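Long-range contacts in LAO/AO transport system kinase (Escherichia coli, PDB 2P67), which belongs to the MeaB family of the P-loop NTPase clan, with a parallel beta-sheet flanked by helices: residues G84-V89 / G148-I153; D197-N202 / P235-C240. One frame throughout, in Å; residues are numbered along the deposited sequence.

Contact 1. Residues G84-V89 / G148-I153; sequences GLKVAV and GYDVVI
K86 O is gripped by two successive amides, D150 N at 2.8 Å and V151 N at 3.2 Å; the longer bond runs nearly along the carbonyl axis, whereas D150 N comes in tilted from the carbonyl plane. The carboxylate of D150 reaches back to the same residue, its OD2 taking K86 N at 2.9 Å through the anti lone pair, so K86 is held at both its N-H and its C=O. The lysine chain bends at chi3 (-76°), which brings K86 NZ within 3.1 Å of G148 O for a hydrogen bond from above the carbonyl plane. L85 CD2 packs against CB and CG of D150, the two side chains crossing at about a right angle. From V87 and V151 onward the segments are neighbouring parallel strands of the P-loop NTPase sheet, linked by A88 N to V151 O and I153 N to A88 O. On the face carrying V87, V89, V151 and I153, V87 CG2 meets I153 CD1 at 3.8 Å, and helix 69-82 packs on V87 and I153. On the other, A88 CB sits over the Y149 ring in a CH-pi contact, while C144 of helix 133-146 lies against A88 and V152, and M141 against V152.

Contact 2. Residues D197-N202 / P235-C240; sequences DLIVIN and PRVLTC
Four backbone hydrogen bonds join 197-202 to 235-240: I199 N to R236 O, L238 N to I199 O, I201 N to L238 O and C240 N to I201 O. I199 and I201 thus each use both N-H and C=O on the second segment. CA-H...O contacts fill in between them, such as V200 CA to L238 O at 3.3 Å. Apolar contacts divide between the two faces. L198 CD2 lies 3.5 Å from R236 CB, the two side chains running side by side, and I199 CB meets V237 CG1 at 4.0 Å on the other face. C240 SG, placed between its own N and carbonyl carbon (chi1 64°), approaches V200 CG1 at 3.6 Å. Among polar groups, N202 OD1 accepts from A242 N and comes within 3.4 Å of C240 SG; R236 makes a salt bridge with D257, and T239 OG1 bonds to D204 OD2. Strands 198-201 and 236-239 are consecutive parallel strands of a beta-alpha-beta unit connected through helix 209-225, at the edge of the P-loop NTPase-type sheet, with strand 172-177 beyond 198-201; helix 248-264 packs on L198, V200 and C240, and helix 209-225 on I199, V237 and T239.

How the contacts relate
Following the chain from the N terminus, strand 57-63 and helix 69-82 lead into 84-89; between 84-89 and 148-153 the chain forms strand 119-124 and helix 133-146, and contact 1 then closes this loop of 58 residues. The chain passes through strand 172-177 before 197-202 opens contact 2, closed 32 residues later as the beta-alpha-beta unit through helix 209-225 is completed. The two loops follow in series, neither nested nor crossed. The centres of the two contacts lie about 21 Å apart, and the contacts do not touch. In one seven-stranded parallel sheet, strands 57-63 and 172-177 stand between them; contact 1 joins the second and third strands across the sheet, counted from 119-124, and contact 2 the last two.

Contact 1. Residues G84-V89 / G148-I153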
loop_
_atom_site.group_PDB
_atom_site.type_symbol
_atom_site.label_atom_id
_atom_site.label_comp_id
_atom_site.label_asym_id
_atom_site.label_seq_id
_atom_site.Cartn_x
_atom_site.Cartn_y
_atom_site.Cartn_z
ATOM N N GLY A 84 -5.437 -1.757 -38.383
ATOM C CA GLY A 84 -5.794 -3.143 -38.694
ATOM C C GLY A 84 -5.855 -4.068 -37.481
ATOM O O GLY A 84 -5.710 -5.286 -37.626
ATOM N N LEU A 85 -6.061 -3.505 -36.284
ATOM C CA LEU A 85 -6.138 -4.327 -35.067
ATOM C C LEU A 85 -7.591 -4.559 -34.627
ATOM O O LEU A 85 -8.485 -3.778 -34.955
ATOM C CB LEU A 85 -5.326 -3.695 -33.914
ATOM C CG LEU A 85 -3.816 -3.483 -34.137
ATOM C CD1 LEU A 85 -3.234 -2.531 -33.087
ATOM C CD2 LEU A 85 -3.067 -4.808 -34.160
ATOM N N LYS A 86 -7.798 -5.639 -33.882
ATOM C CA LYS A 86 -9.081 -5.965 -33.279
ATOM C C LYS A 86 -8.990 -5.543 -31.810
ATOM O O LYS A 86 -8.067 -5.978 -31.092
ATOM C CB LYS A 86 -9.357 -7.474 -33.393
ATOM C CG LYS A 86 -9.529 -7.959 -34.857
ATOM C CD LYS A 86 -9.528 -9.495 -34.957
ATOM C CE LYS A 86 -8.110 -10.081 -34.817
ATOM N NZ LYS A 86 -8.082 -11.583 -34.890
ATOM N N VAL A 87 -9.917 -4.688 -31.377
ATOM C CA VAL A 87 -9.904 -4.162 -30.005
ATOM C C VAL A 87 -11.219 -4.413 -29.261
ATOM O O VAL A 87 -12.311 -4.159 -29.789
ATOM C CB VAL A 87 -9.490 -2.644 -29.948
ATOM C CG1 VAL A 87 -10.486 -1.768 -30.684
ATOM C CG2 VAL A 87 -9.303 -2.162 -28.508
ATOM N N ALA A 88 -11.093 -4.918 -28.037
ATOM C CA ALA A 88 -12.229 -5.182 -27.153
ATOM C C ALA A 88 -12.146 -4.181 -26.008
ATOM O O ALA A 88 -11.034 -3.838 -25.554
ATOM C CB ALA A 88 -12.168 -6.607 -26.598
ATOM N N VAL A 89 -13.310 -3.713 -25.563
ATOM C CA VAL A 89 -13.404 -2.773 -24.435
ATOM C C VAL A 89 -14.295 -3.384 -23.341
ATOM O O VAL A 89 -15.459 -3.738 -23.602
ATOM C CB VAL A 89 -13.944 -1.402 -24.888
ATOM C CG1 VAL A 89 -14.058 -0.441 -23.691
ATOM C CG2 VAL A 89 -13.008 -0.789 -25.912
ATOM N N GLY A 148 -9.054 -13.864 -29.927
ATOM C CA GLY A 148 -8.057 -13.365 -30.860
ATOM C C GLY A 148 -7.962 -11.857 -30.951
ATOM O O GLY A 148 -7.391 -11.337 -31.911
ATOM N N TYR A 149 -8.536 -11.137 -29.978
ATOM C CA TYR A 149 -8.372 -9.689 -29.939
ATOM C C TYR A 149 -6.892 -9.304 -29.768
ATOM O O TYR A 149 -6.163 -9.953 -29.041
ATOM C CB TYR A 149 -9.313 -9.043 -28.881
ATOM C CG TYR A 149 -10.709 -9.069 -29.432
ATOM C CD1 TYR A 149 -11.193 -7.995 -30.170
ATOM C CD2 TYR A 149 -11.506 -10.204 -29.312
ATOM C CE1 TYR A 149 -12.443 -8.019 -30.746
ATOM C CE2 TYR A 149 -12.777 -10.249 -29.905
ATOM C CZ TYR A 149 -13.229 -9.141 -30.613
ATOM O OH TYR A 149 -14.457 -9.134 -31.229
ATOM N N ASP A 150 -6.471 -8.254 -30.466
ATOM C CA ASP A 150 -5.105 -7.773 -30.417
ATOM C C ASP A 150 -4.851 -6.927 -29.177
ATOM O O ASP A 150 -3.762 -6.989 -28.569
ATOM C CB ASP A 150 -4.811 -6.949 -31.656
ATOM C CG ASP A 150 -4.819 -7.794 -32.923
ATOM O OD1 ASP A 150 -3.938 -8.662 -33.069
ATOM O OD2 ASP A 150 -5.728 -7.612 -33.734
ATOM N N VAL A 151 -5.870 -6.147 -28.814
ATOM C CA VAL A 151 -5.798 -5.232 -27.675
ATOM C C VAL A 151 -7.108 -5.369 -26.911
ATOM O O VAL A 151 -8.187 -5.336 -27.520
ATOM C CB VAL A 151 -5.680 -3.764 -28.143
ATOM C CG1 VAL A 151 -5.649 -2.791 -26.930
ATOM C CG2 VAL A 151 -4.429 -3.572 -29.014
ATOM N N VAL A 152 -7.007 -5.565 -25.603
ATOM C CA VAL A 152 -8.170 -5.498 -24.712
ATOM C C VAL A 152 -7.981 -4.337 -23.754
ATOM O O VAL A 152 -6.944 -4.252 -23.082
ATOM C CB VAL A 152 -8.354 -6.774 -23.849
ATOM C CG1 VAL A 152 -9.706 -6.724 -23.117
ATOM C CG2 VAL A 152 -8.258 -8.021 -24.705
ATOM N N ILE A 153 -8.988 -3.469 -23.685
ATOM C CA ILE A 153 -8.957 -2.287 -22.824
ATOM C C ILE A 153 -9.976 -2.446 -21.721
ATOM O O ILE A 153 -11.173 -2.625 -22.000
ATOM C CB ILE A 153 -9.295 -1.012 -23.620
ATOM C CG1 ILE A 153 -8.313 -0.832 -24.788
ATOM C CG2 ILE A 153 -9.263 0.230 -22.702
ATOM C CD1 ILE A 153 -8.643 0.350 -25.685
#

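Contact 2. Residues D197-N202 / P235-C240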
loop_
_atom_site.group_PDB
_atom_site.type_symbol
_atom_site.label_atom_id
_atom_site.label_comp_id
_atom_site.label_asym_id
_atom_site.label_seq_id
_atom_site.Cartn_x
_atom_site.Cartn_y
_atom_site.Cartn_z
ATOM N N ASP A 197 1.426 4.388 -15.733
ATOM C CA ASP A 197 2.465 4.217 -16.770
ATOM C C ASP A 197 2.475 5.408 -17.726
ATOM O O ASP A 197 3.549 5.837 -18.207
ATOM C CB ASP A 197 2.284 2.898 -17.534
ATOM C CG ASP A 197 2.430 1.687 -16.621
ATOM O OD1 ASP A 197 3.322 1.714 -15.734
ATOM O OD2 ASP A 197 1.633 0.738 -16.758
ATOM N N LEU A 198 1.265 5.892 -18.025
ATOM C CA LEU A 198 1.056 7.106 -18.822
ATOM C C LEU A 198 -0.052 7.950 -18.193
ATOM O O LEU A 198 -1.032 7.409 -17.688
ATOM C CB LEU A 198 0.686 6.746 -20.278
ATOM C CG LEU A 198 1.829 6.122 -21.087
ATOM C CD1 LEU A 198 1.329 5.343 -22.312
ATOM C CD2 LEU A 198 2.837 7.194 -21.491
ATOM N N ILE A 199 0.115 9.276 -18.204
ATOM C CA ILE A 199 -0.939 10.198 -17.823
ATOM C C ILE A 199 -1.281 11.004 -19.069
ATOM O O ILE A 199 -0.373 11.428 -19.806
ATOM C CB ILE A 199 -0.511 11.203 -16.712
ATOM C CG1 ILE A 199 -0.071 10.453 -15.445
ATOM C CG2 ILE A 199 -1.652 12.197 -16.404
ATOM C CD1 ILE A 199 -1.171 9.958 -14.566
ATOM N N VAL A 200 -2.572 11.187 -19.316
ATOM C CA VAL A 200 -3.024 11.914 -20.497
ATOM C C VAL A 200 -3.962 13.047 -20.059
ATOM O O VAL A 200 -4.886 12.826 -19.277
ATOM C CB VAL A 200 -3.743 10.990 -21.515
ATOM C CG1 VAL A 200 -4.384 11.838 -22.625
ATOM C CG2 VAL A 200 -2.770 9.933 -22.128
ATOM N N ILE A 201 -3.711 14.261 -20.554
ATOM C CA ILE A 201 -4.588 15.395 -20.269
ATOM C C ILE A 201 -5.394 15.635 -21.539
ATOM O O ILE A 201 -4.843 16.061 -22.560
ATOM C CB ILE A 201 -3.801 16.693 -19.869
ATOM C CG1 ILE A 201 -2.653 16.410 -18.864
ATOM C CG2 ILE A 201 -4.767 17.797 -19.377
ATOM C CD1 ILE A 201 -3.080 15.960 -17.432
ATOM N N ASN A 202 -6.683 15.307 -21.501
ATOM C CA ASN A 202 -7.545 15.449 -22.690
ATOM C C ASN A 202 -8.085 16.888 -22.758
ATOM O O ASN A 202 -7.955 17.653 -21.799
ATOM C CB ASN A 202 -8.683 14.407 -22.648
ATOM C CG ASN A 202 -9.370 14.167 -24.013
ATOM O OD1 ASN A 202 -8.889 14.564 -25.093
ATOM N ND2 ASN A 202 -10.521 13.483 -23.954
ATOM N N PRO A 235 7.742 7.200 -16.515
ATOM C CA PRO A 235 6.357 7.508 -16.921
ATOM C C PRO A 235 6.276 8.786 -17.756
ATOM O O PRO A 235 7.025 9.746 -17.502
ATOM C CB PRO A 235 5.628 7.696 -15.583
ATOM C CG PRO A 235 6.409 6.829 -14.613
ATOM C CD PRO A 235 7.854 6.971 -15.062
ATOM N N ARG A 236 5.383 8.805 -18.743
ATOM C CA ARG A 236 5.243 9.962 -19.635
ATOM C C ARG A 236 3.899 10.614 -19.440
ATOM O O ARG A 236 2.916 9.940 -19.100
ATOM C CB ARG A 236 5.379 9.554 -21.101
ATOM C CG ARG A 236 6.711 8.915 -21.443
ATOM C CD ARG A 236 6.785 8.577 -22.931
ATOM N NE ARG A 236 8.021 7.863 -23.222
ATOM C CZ ARG A 236 8.336 7.346 -24.403
ATOM N NH1 ARG A 236 7.523 7.520 -25.442
ATOM N NH2 ARG A 236 9.477 6.673 -24.542
ATOM N N VAL A 237 3.859 11.928 -19.649
ATOM C CA VAL A 237 2.641 12.700 -19.515
ATOM C C VAL A 237 2.423 13.409 -20.850
ATOM O O VAL A 237 3.267 14.223 -21.277
ATOM C CB VAL A 237 2.725 13.729 -18.360
ATOM C CG1 VAL A 237 1.379 14.434 -18.160
ATOM C CG2 VAL A 237 3.164 13.043 -17.059
ATOM N N LEU A 238 1.308 13.079 -21.493
ATOM C CA LEU A 238 0.991 13.604 -22.821
ATOM C C LEU A 238 -0.334 14.356 -22.799
ATOM O O LEU A 238 -1.116 14.202 -21.883
ATOM C CB LEU A 238 0.956 12.476 -23.859
ATOM C CG LEU A 238 2.233 11.637 -24.016
ATOM C CD1 LEU A 238 2.111 10.644 -25.156
ATOM C CD2 LEU A 238 3.448 12.526 -24.221
ATOM N N THR A 239 -0.563 15.195 -23.807
ATOM C CA THR A 239 -1.850 15.858 -23.949
ATOM C C THR A 239 -2.436 15.500 -25.312
ATOM O O THR A 239 -1.704 15.126 -26.250
ATOM C CB THR A 239 -1.741 17.400 -23.867
ATOM O OG1 THR A 239 -1.084 17.871 -25.052
ATOM C CG2 THR A 239 -0.991 17.871 -22.575
ATOM N N CYS A 240 -3.758 15.631 -25.420
ATOM C CA CYS A 240 -4.453 15.345 -26.675
ATOM C C CYS A 240 -5.742 16.133 -26.770
ATOM O O CYS A 240 -6.191 16.723 -25.794
ATOM C CB CYS A 240 -4.727 13.840 -26.839
ATOM S SG CYS A 240 -5.834 13.098 -25.616
#